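Local coordinates for protein acetone carboxylase alpha subunit (Xanthobacter autotrophicus Py2, PDB 5M45) that binds a manganese ion and belongs, as a large alpha subunit, to the hydantoinase B/oxoprolinase family of proteins, at residues A[148-153]-A[185-190]; A[345-350]-A[402-407]; A[191-196]-A[307-312]. All blocks are in the same frame, centred on the assembly; numbering follows the deposited sequence.

Contact 1: residues A[148-153]-A[185-190]. With MN (manganese (II) ion), chain M.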
loop_
_atom_site.group_PDB
_atom_site.type_symbol
_atom_site.label_atom_id
_atom_site.label_comp_id
_atom_site.label_asym_id
_atom_site.label_seq_id
_atom_site.Cartn_x
_atom_site.Cartn_y
_atom_site.Cartn_z
ATOM N N ASN A 148 8.590 -1.083 -14.343
ATOM C CA ASN A 148 8.793 0.338 -14.028
ATOM C C ASN A 148 10.097 0.608 -13.199
ATOM O O ASN A 148 10.583 -0.283 -12.502
ATOM C CB ASN A 148 7.589 0.911 -13.249
ATOM C CG ASN A 148 7.482 2.452 -13.333
ATOM O OD1 ASN A 148 8.057 3.093 -14.227
ATOM N ND2 ASN A 148 6.707 3.041 -12.405
ATOM N N VAL A 149 10.587 1.853 -13.248
ATOM C CA VAL A 149 11.770 2.262 -12.510
ATOM C C VAL A 149 11.538 2.209 -10.999
ATOM O O VAL A 149 12.303 1.560 -10.259
ATOM C CB VAL A 149 12.190 3.699 -12.919
ATOM C CG1 VAL A 149 13.343 4.169 -12.031
ATOM C CG2 VAL A 149 12.568 3.763 -14.383
ATOM N N HIS A 150 10.478 2.875 -10.552
ATOM C CA HIS A 150 10.138 2.936 -9.119
ATOM C C HIS A 150 8.718 3.462 -8.950
ATOM O O HIS A 150 8.170 4.030 -9.893
ATOM C CB HIS A 150 11.164 3.771 -8.287
ATOM C CG HIS A 150 11.283 5.218 -8.665
ATOM N ND1 HIS A 150 11.977 6.118 -7.893
ATOM C CD2 HIS A 150 10.798 5.932 -9.708
ATOM C CE1 HIS A 150 11.979 7.307 -8.480
ATOM N NE2 HIS A 150 11.272 7.219 -9.581
ATOM N N PRO A 151 8.117 3.282 -7.764
ATOM C CA PRO A 151 6.718 3.716 -7.582
ATOM C C PRO A 151 6.412 5.208 -7.830
ATOM O O PRO A 151 5.328 5.526 -8.329
ATOM C CB PRO A 151 6.403 3.307 -6.144
ATOM C CG PRO A 151 7.326 2.123 -5.894
ATOM C CD PRO A 151 8.604 2.499 -6.595
ATOM N N CYS A 152 7.357 6.118 -7.582
ATOM C CA CYS A 152 7.124 7.531 -7.829
ATOM C C CYS A 152 6.945 7.979 -9.306
ATOM O O CYS A 152 6.533 9.129 -9.557
ATOM C CB CYS A 152 8.162 8.398 -7.132
ATOM S SG CYS A 152 7.840 8.548 -5.350
ATOM N N ASP A 153 7.269 7.107 -10.278
ATOM C CA ASP A 153 6.972 7.404 -11.661
ATOM C C ASP A 153 5.601 6.809 -12.032
ATOM O O ASP A 153 5.488 5.598 -12.290
ATOM C CB ASP A 153 8.073 6.922 -12.581
ATOM C CG ASP A 153 9.357 7.700 -12.403
ATOM O OD1 ASP A 153 9.305 8.853 -11.895
ATOM O OD2 ASP A 153 10.453 7.187 -12.756
ATOM N N GLY A 185 10.040 10.786 1.063
ATOM C CA GLY A 185 10.763 11.262 -0.119
ATOM C C GLY A 185 10.438 10.362 -1.309
ATOM O O GLY A 185 9.702 9.367 -1.152
ATOM N N SER A 186 11.004 10.676 -2.481
ATOM C CA SER A 186 10.831 9.841 -3.684
ATOM C C SER A 186 11.810 8.670 -3.714
ATOM O O SER A 186 11.440 7.566 -4.120
ATOM C CB SER A 186 11.012 10.650 -4.968
ATOM O OG SER A 186 10.384 11.927 -4.973
ATOM N N MET A 187 13.054 8.921 -3.286
ATOM C CA MET A 187 14.169 7.959 -3.340
ATOM C C MET A 187 14.424 7.376 -1.945
ATOM O O MET A 187 15.515 7.451 -1.380
ATOM C CB MET A 187 15.434 8.673 -3.840
ATOM C CG MET A 187 15.273 9.568 -5.054
ATOM S SD MET A 187 14.400 8.821 -6.468
ATOM C CE MET A 187 14.618 10.147 -7.638
ATOM N N ALA A 188 13.351 6.818 -1.382
ATOM C CA ALA A 188 13.225 6.642 0.051
ATOM C C ALA A 188 14.034 5.449 0.594
ATOM O O ALA A 188 14.266 4.457 -0.118
ATOM C CB ALA A 188 11.760 6.444 0.379
ATOM N N THR A 189 14.456 5.604 1.850
ATOM C CA THR A 189 15.077 4.574 2.659
ATOM C C THR A 189 14.176 4.314 3.877
ATOM O O THR A 189 13.333 5.154 4.211
ATOM C CB THR A 189 16.440 5.009 3.194
ATOM O OG1 THR A 189 16.279 6.201 3.985
ATOM C CG2 THR A 189 17.399 5.302 2.058
ATOM N N GLY A 190 14.401 3.175 4.526
ATOM C CA GLY A 190 13.643 2.763 5.714
ATOM C C GLY A 190 13.050 1.402 5.554
ATOM O O GLY A 190 13.317 0.511 6.359
HETATM MN MN MN M . 11.127 9.071 -10.982
HETATM O O HOH W 1 9.555 5.755 -5.551
#
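M187 meets H150 with its sulfur: SD lies 3.5 Å from CE1 of H150, at the edge of the imidazole and 82° off its normal, so the sulfur-aromatic contact is made near the ring plane. The M187 chain bends at chi2 (-49°), which carries SD and the methyl CE back toward the histidine. A second close spot forms where C152 SG rests on S186, 3.7 Å from its CA. Looser packing follows where no direct hydrogen bond joins the segments and a water spans them instead, accepting from C152 N at 3.0 Å and donating to S186 O at 3.0 Å. On the metal side, a type I turn from H150 to D153 brings both ligands to one manganese, H150 NE2 at 2.3 Å and D153 OD1 at 2.0 Å, and N148 ND2 ties down the turn's end by donating to D153 O at 2.8 Å. H175 completes the protein ligands. Its NE2 is hydrogen-bonded to S186 OG, which also pairs with I177 O, while H150 ND1 pairs with S398 O. The chemistry therefore implies second-shell support from 185-190: a thioether borders one histidine ligand, and a serine hydroxyl probably helps to orient another.

Contact 2: residues A[345-350]-A[402-407]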
loop_
_atom_site.group_PDB
_atom_site.type_symbol
_atom_site.label_atom_id
_atom_site.label_comp_id
_atom_site.label_asym_id
_atom_site.label_seq_id
_atom_site.Cartn_x
_atom_site.Cartn_y
_atom_site.Cartn_z
ATOM N N TYR A 345 17.283 -0.485 -3.932
ATOM C CA TYR A 345 18.162 -0.249 -5.118
ATOM C C TYR A 345 18.032 -1.332 -6.205
ATOM O O TYR A 345 18.771 -1.283 -7.228
ATOM C CB TYR A 345 19.667 -0.031 -4.687
ATOM C CG TYR A 345 19.757 0.786 -3.389
ATOM C CD1 TYR A 345 19.109 2.019 -3.287
ATOM C CD2 TYR A 345 20.493 0.333 -2.283
ATOM C CE1 TYR A 345 19.110 2.740 -2.115
ATOM C CE2 TYR A 345 20.504 1.064 -1.086
ATOM C CZ TYR A 345 19.819 2.259 -1.001
ATOM O OH TYR A 345 19.772 2.965 0.184
ATOM N N ASN A 346 17.110 -2.283 -6.040
ATOM C CA ASN A 346 16.880 -3.327 -7.018
ATOM C C ASN A 346 16.194 -2.809 -8.293
ATOM O O ASN A 346 15.575 -1.717 -8.278
ATOM C CB ASN A 346 16.026 -4.445 -6.388
ATOM C CG ASN A 346 16.641 -4.972 -5.101
ATOM O OD1 ASN A 346 17.661 -5.649 -5.135
ATOM N ND2 ASN A 346 16.062 -4.609 -3.952
ATOM N N ALA A 347 16.283 -3.571 -9.386
ATOM C CA ALA A 347 15.676 -3.151 -10.640
ATOM C C ALA A 347 14.931 -4.284 -11.379
ATOM O O ALA A 347 14.378 -5.224 -10.722
ATOM C CB ALA A 347 16.753 -2.441 -11.516
ATOM N N HIS A 348 14.810 -4.171 -12.698
ATOM C CA HIS A 348 14.015 -5.079 -13.518
ATOM C C HIS A 348 14.622 -5.062 -14.912
ATOM O O HIS A 348 15.273 -4.065 -15.285
ATOM C CB HIS A 348 12.562 -4.598 -13.536
ATOM C CG HIS A 348 11.581 -5.537 -14.175
ATOM N ND1 HIS A 348 11.418 -5.618 -15.535
ATOM C CD2 HIS A 348 10.634 -6.347 -13.641
ATOM C CE1 HIS A 348 10.454 -6.485 -15.823
ATOM N NE2 HIS A 348 9.953 -6.932 -14.687
ATOM N N GLN A 349 14.443 -6.145 -15.667
ATOM C CA GLN A 349 15.005 -6.230 -17.019
ATOM C C GLN A 349 14.569 -5.055 -17.926
ATOM O O GLN A 349 15.362 -4.543 -18.701
ATOM C CB GLN A 349 14.751 -7.627 -17.652
ATOM C CG GLN A 349 13.300 -7.912 -18.052
ATOM C CD GLN A 349 13.185 -9.271 -18.753
ATOM O OE1 GLN A 349 13.048 -9.347 -19.958
ATOM N NE2 GLN A 349 13.264 -10.335 -17.989
ATOM N N VAL A 350 13.321 -4.632 -17.828
ATOM C CA VAL A 350 12.791 -3.510 -18.604
ATOM C C VAL A 350 13.454 -2.171 -18.245
ATOM O O VAL A 350 13.893 -1.447 -19.153
ATOM C CB VAL A 350 11.245 -3.381 -18.450
ATOM C CG1 VAL A 350 10.743 -2.106 -19.099
ATOM C CG2 VAL A 350 10.512 -4.602 -19.038
ATOM N N HIS A 402 20.180 4.119 -7.861
ATOM C CA HIS A 402 21.512 3.972 -7.180
ATOM C C HIS A 402 22.401 2.940 -7.892
ATOM O O HIS A 402 23.587 3.195 -8.190
ATOM C CB HIS A 402 21.294 3.553 -5.738
ATOM C CG HIS A 402 22.512 3.587 -4.869
ATOM N ND1 HIS A 402 23.316 4.695 -4.747
ATOM C CD2 HIS A 402 23.032 2.653 -4.035
ATOM C CE1 HIS A 402 24.291 4.443 -3.887
ATOM N NE2 HIS A 402 24.138 3.207 -3.436
ATOM N N PHE A 403 21.778 1.789 -8.208
ATOM C CA PHE A 403 22.445 0.736 -8.982
ATOM C C PHE A 403 22.455 1.019 -10.472
ATOM O O PHE A 403 23.490 0.864 -11.140
ATOM C CB PHE A 403 21.782 -0.636 -8.697
ATOM C CG PHE A 403 22.123 -1.240 -7.330
ATOM C CD1 PHE A 403 22.819 -0.528 -6.324
ATOM C CD2 PHE A 403 21.734 -2.542 -7.067
ATOM C CE1 PHE A 403 23.105 -1.135 -5.101
ATOM C CE2 PHE A 403 22.012 -3.141 -5.861
ATOM C CZ PHE A 403 22.694 -2.435 -4.865
ATOM N N LEU A 404 21.313 1.425 -11.013
ATOM C CA LEU A 404 21.180 1.629 -12.468
ATOM C C LEU A 404 22.213 2.616 -13.055
ATOM O O LEU A 404 22.914 2.288 -14.008
ATOM C CB LEU A 404 19.746 2.117 -12.824
ATOM C CG LEU A 404 18.573 1.119 -12.651
ATOM C CD1 LEU A 404 17.235 1.817 -12.880
ATOM C CD2 LEU A 404 18.695 -0.065 -13.602
ATOM N N VAL A 405 22.304 3.819 -12.464
ATOM C CA VAL A 405 23.204 4.874 -13.002
ATOM C C VAL A 405 24.687 4.495 -12.829
ATOM O O VAL A 405 25.548 4.989 -13.587
ATOM C CB VAL A 405 22.945 6.277 -12.398
ATOM C CG1 VAL A 405 21.483 6.671 -12.532
ATOM C CG2 VAL A 405 23.389 6.366 -10.951
ATOM N N SER A 406 24.960 3.605 -11.855
ATOM C CA SER A 406 26.304 3.152 -11.543
ATOM C C SER A 406 26.769 2.016 -12.494
ATOM O O SER A 406 27.966 1.835 -12.700
ATOM C CB SER A 406 26.360 2.669 -10.074
ATOM O OG SER A 406 26.111 3.719 -9.136
ATOM N N ALA A 407 25.825 1.268 -13.068
ATOM C CA ALA A 407 26.122 0.271 -14.108
ATOM C C ALA A 407 26.180 0.865 -15.518
ATOM O O ALA A 407 27.044 0.484 -16.306
ATOM C CB ALA A 407 25.081 -0.840 -14.051
#
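Two first torsions bring the aromatic groups of Y345 and H402 together. In H402 chi1 is -170°, which sets CG opposite the backbone N and sends the imidazole across the tyrosine, whereas Y345, with chi1 at -38°, carries its ring beside its own backbone N and presents one face to the histidine. The result is an edge-to-face pair: the H402 edge is directed at the Y345 face, centroids 4.7 Å apart and planes at 57°. CD2 of H402 makes this approach near the rim, 3.8 Å from CG of Y345, while CB of H402 reaches CD1 of Y345 at 3.6 Å. F403 uses a different part of the same tyrosine. Its ring receives the Y345 CB methylene over the centre of one face, a CH-pi contact of 3.6 Å from CB to the F403 ring centroid. Y345, H402 and F403 thus form an aromatic cluster where the first turn of helix 401-422 meets the loop leading into helix 349-361. H348 is the N-cap of that second helix, its ND1 accepting from V350 N at 3.1 Å and nearly in the ring plane. The cluster's polar ends are served from outside the two segments: Y345 OH by Y298 OH, and H402 NE2 by D295 O of strand 286-297. Y345 O is less well provided for; buried and without a hydrogen-bond partner, it lies 3.2 Å from CD2 of F403. Farther along, A347 CB meets L404 CD2 at 3.7 Å, and F352 also packs on this leucine.

Contact 3: residues A[191-196]-A[307-312]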
loop_
_atom_site.group_PDB
_atom_site.type_symbol
_atom_site.label_atom_id
_atom_site.label_comp_id
_atom_site.label_asym_id
_atom_site.label_seq_id
_atom_site.Cartn_x
_atom_site.Cartn_y
_atom_site.Cartn_z
ATOM N N GLN A 191 12.223 1.235 4.520
ATOM C CA GLN A 191 11.743 -0.098 4.109
ATOM C C GLN A 191 12.903 -0.904 3.465
ATOM O O GLN A 191 13.852 -0.309 2.934
ATOM C CB GLN A 191 10.566 0.025 3.112
ATOM C CG GLN A 191 10.927 0.551 1.716
ATOM C CD GLN A 191 10.945 2.072 1.552
ATOM O OE1 GLN A 191 10.989 2.850 2.512
ATOM N NE2 GLN A 191 10.928 2.497 0.309
ATOM N N VAL A 192 12.800 -2.238 3.524
ATOM C CA VAL A 192 13.732 -3.164 2.882
ATOM C C VAL A 192 13.129 -4.176 1.903
ATOM O O VAL A 192 13.860 -5.025 1.360
ATOM C CB VAL A 192 14.614 -3.909 3.903
ATOM C CG1 VAL A 192 15.447 -2.908 4.666
ATOM C CG2 VAL A 192 13.786 -4.785 4.864
ATOM N N GLN A 193 11.815 -4.040 1.679
ATOM C CA GLN A 193 10.995 -4.926 0.858
ATOM C C GLN A 193 9.842 -4.111 0.223
ATOM O O GLN A 193 9.595 -2.988 0.622
ATOM C CB GLN A 193 10.285 -5.979 1.736
ATOM C CG GLN A 193 11.150 -6.941 2.434
ATOM C CD GLN A 193 10.341 -7.985 3.179
ATOM O OE1 GLN A 193 9.910 -8.961 2.584
ATOM N NE2 GLN A 193 10.117 -7.770 4.466
ATOM N N ARG A 194 9.111 -4.749 -0.690
ATOM C CA ARG A 194 7.897 -4.193 -1.328
ATOM C C ARG A 194 6.897 -3.666 -0.313
ATOM O O ARG A 194 6.199 -2.692 -0.559
ATOM C CB ARG A 194 7.229 -5.294 -2.175
ATOM C CG ARG A 194 6.021 -4.900 -3.031
ATOM C CD ARG A 194 5.478 -6.092 -3.805
ATOM N NE ARG A 194 4.478 -5.721 -4.805
ATOM C CZ ARG A 194 4.712 -5.034 -5.930
ATOM N NH1 ARG A 194 5.962 -4.687 -6.301
ATOM N NH2 ARG A 194 3.686 -4.676 -6.732
ATOM N N PHE A 195 6.818 -4.372 0.805
ATOM C CA PHE A 195 5.921 -4.036 1.928
ATOM C C PHE A 195 6.473 -2.778 2.656
ATOM O O PHE A 195 7.456 -2.861 3.419
ATOM C CB PHE A 195 5.751 -5.261 2.819
ATOM C CG PHE A 195 5.549 -6.545 2.049
ATOM C CD1 PHE A 195 4.494 -6.668 1.134
ATOM C CD2 PHE A 195 6.407 -7.623 2.212
ATOM C CE1 PHE A 195 4.330 -7.831 0.391
ATOM C CE2 PHE A 195 6.209 -8.806 1.465
ATOM C CZ PHE A 195 5.198 -8.886 0.535
ATOM N N GLY A 196 5.883 -1.611 2.364
ATOM C CA GLY A 196 6.439 -0.308 2.801
ATOM C C GLY A 196 7.177 0.506 1.727
ATOM O O GLY A 196 7.695 1.586 2.032
ATOM N N SER A 307 14.285 -4.663 9.886
ATOM C CA SER A 307 14.515 -6.095 9.685
ATOM C C SER A 307 16.010 -6.373 9.879
ATOM O O SER A 307 16.832 -5.792 9.183
ATOM C CB SER A 307 14.062 -6.489 8.269
ATOM O OG SER A 307 12.656 -6.293 8.093
ATOM N N ASP A 308 16.363 -7.235 10.835
ATOM C CA ASP A 308 17.792 -7.505 11.148
ATOM C C ASP A 308 18.603 -8.218 10.022
ATOM O O ASP A 308 19.835 -8.052 9.921
ATOM C CB ASP A 308 17.954 -8.245 12.488
ATOM C CG ASP A 308 17.214 -9.613 12.540
ATOM O OD1 ASP A 308 16.261 -9.866 11.678
ATOM O OD2 ASP A 308 17.637 -10.411 13.445
ATOM N N PHE A 309 17.906 -8.952 9.149
ATOM C CA PHE A 309 18.556 -9.635 8.023
ATOM C C PHE A 309 19.047 -8.646 6.931
ATOM O O PHE A 309 19.752 -9.070 6.004
ATOM C CB PHE A 309 17.658 -10.748 7.450
ATOM C CG PHE A 309 16.285 -10.283 7.018
ATOM C CD1 PHE A 309 16.099 -9.627 5.803
ATOM C CD2 PHE A 309 15.167 -10.518 7.822
ATOM C CE1 PHE A 309 14.853 -9.185 5.404
ATOM C CE2 PHE A 309 13.896 -10.096 7.408
ATOM C CZ PHE A 309 13.746 -9.404 6.202
ATOM N N ALA A 310 18.671 -7.358 7.025
ATOM C CA ALA A 310 19.120 -6.296 6.108
ATOM C C ALA A 310 20.322 -5.499 6.597
ATOM O O ALA A 310 20.833 -4.637 5.844
ATOM C CB ALA A 310 17.956 -5.324 5.808
ATOM N N LYS A 311 20.752 -5.725 7.846
ATOM C CA LYS A 311 21.835 -4.944 8.442
ATOM C C LYS A 311 23.191 -5.515 8.087
ATOM O O LYS A 311 23.776 -6.284 8.858
ATOM C CB LYS A 311 21.723 -4.838 9.951
ATOM C CG LYS A 311 20.565 -4.028 10.455
ATOM C CD LYS A 311 20.737 -2.515 10.330
ATOM C CE LYS A 311 21.806 -1.925 11.269
ATOM N NZ LYS A 311 22.171 -0.583 10.682
ATOM N N LEU A 312 23.695 -5.106 6.924
ATOM C CA LEU A 312 25.036 -5.484 6.464
ATOM C C LEU A 312 25.505 -4.544 5.370
ATOM O O LEU A 312 24.675 -3.897 4.669
ATOM C CB LEU A 312 25.093 -6.946 5.976
ATOM C CG LEU A 312 24.515 -7.328 4.606
ATOM C CD1 LEU A 312 25.126 -8.617 4.086
ATOM C CD2 LEU A 312 22.996 -7.429 4.633
HETATM O O HOH W 2 10.184 -5.320 6.304
#
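V192 and A310 mark the closest passage of the two backbones, with their CA atoms 7.0 Å apart. Segment 191-196 is irregular loop, whereas 307-312 winds through a short 3-10 turn at 308-310, evidenced by A310 N donating to S307 O at 3.2 Å and K311 N donating to D308 O. This winding places S307 and A310 on the side that faces V192, whose two methyls divide the work: CG1 packs on A310 CB at 3.7 Å, and CG2 reaches S307 OG, also at 3.7 Å. Beside the V192 methyls the contact is bridged by water. No hydrogen bond crosses directly, but a water accepts from Q193 NE2 at 3.1 Å and donates to S307 OG at 3.2 Å. Q193 NE2 also comes to the edge of the F309 ring, 4.3 Å from CZ. S307 CB, just before the same turn, sits over the rim of one face of that ring, and W342 makes an edge-to-face pair with it. S307 OG is hydrogen-bonded to E609 of the second subunit, and D308 OD2 pairs with M611 N of that same subunit. Geometrically, then, this is loop-on-loop packing at a subunit interface: the connection between antiparallel strands 286-297 and 313-324 turns through a 3-10 segment, meets a long loop and bonds to a second copy of the protein.

How the contacts relate
All three contacts are buried, but their settings differ. Contact 2, centred about 8 Å from the chain centre, is aromatic and apolar packing around the start of helix 401-422; contact 1, at about 12 Å, has the manganese bound by one of its segments; contact 3, at about 22 Å, borders another subunit. Contacts 1 and 3 share one long loop, since 185-190 runs directly into 191-196, and each uses a bridging water where direct hydrogen bonds across its segments are lacking. Contact 2 has no such water among its bonds. It does touch contact 1, through T189 CG2 and Y345 OH 3.8 Å apart, whereas contacts 2 and 3 stay about 6 Å apart at their nearest atoms.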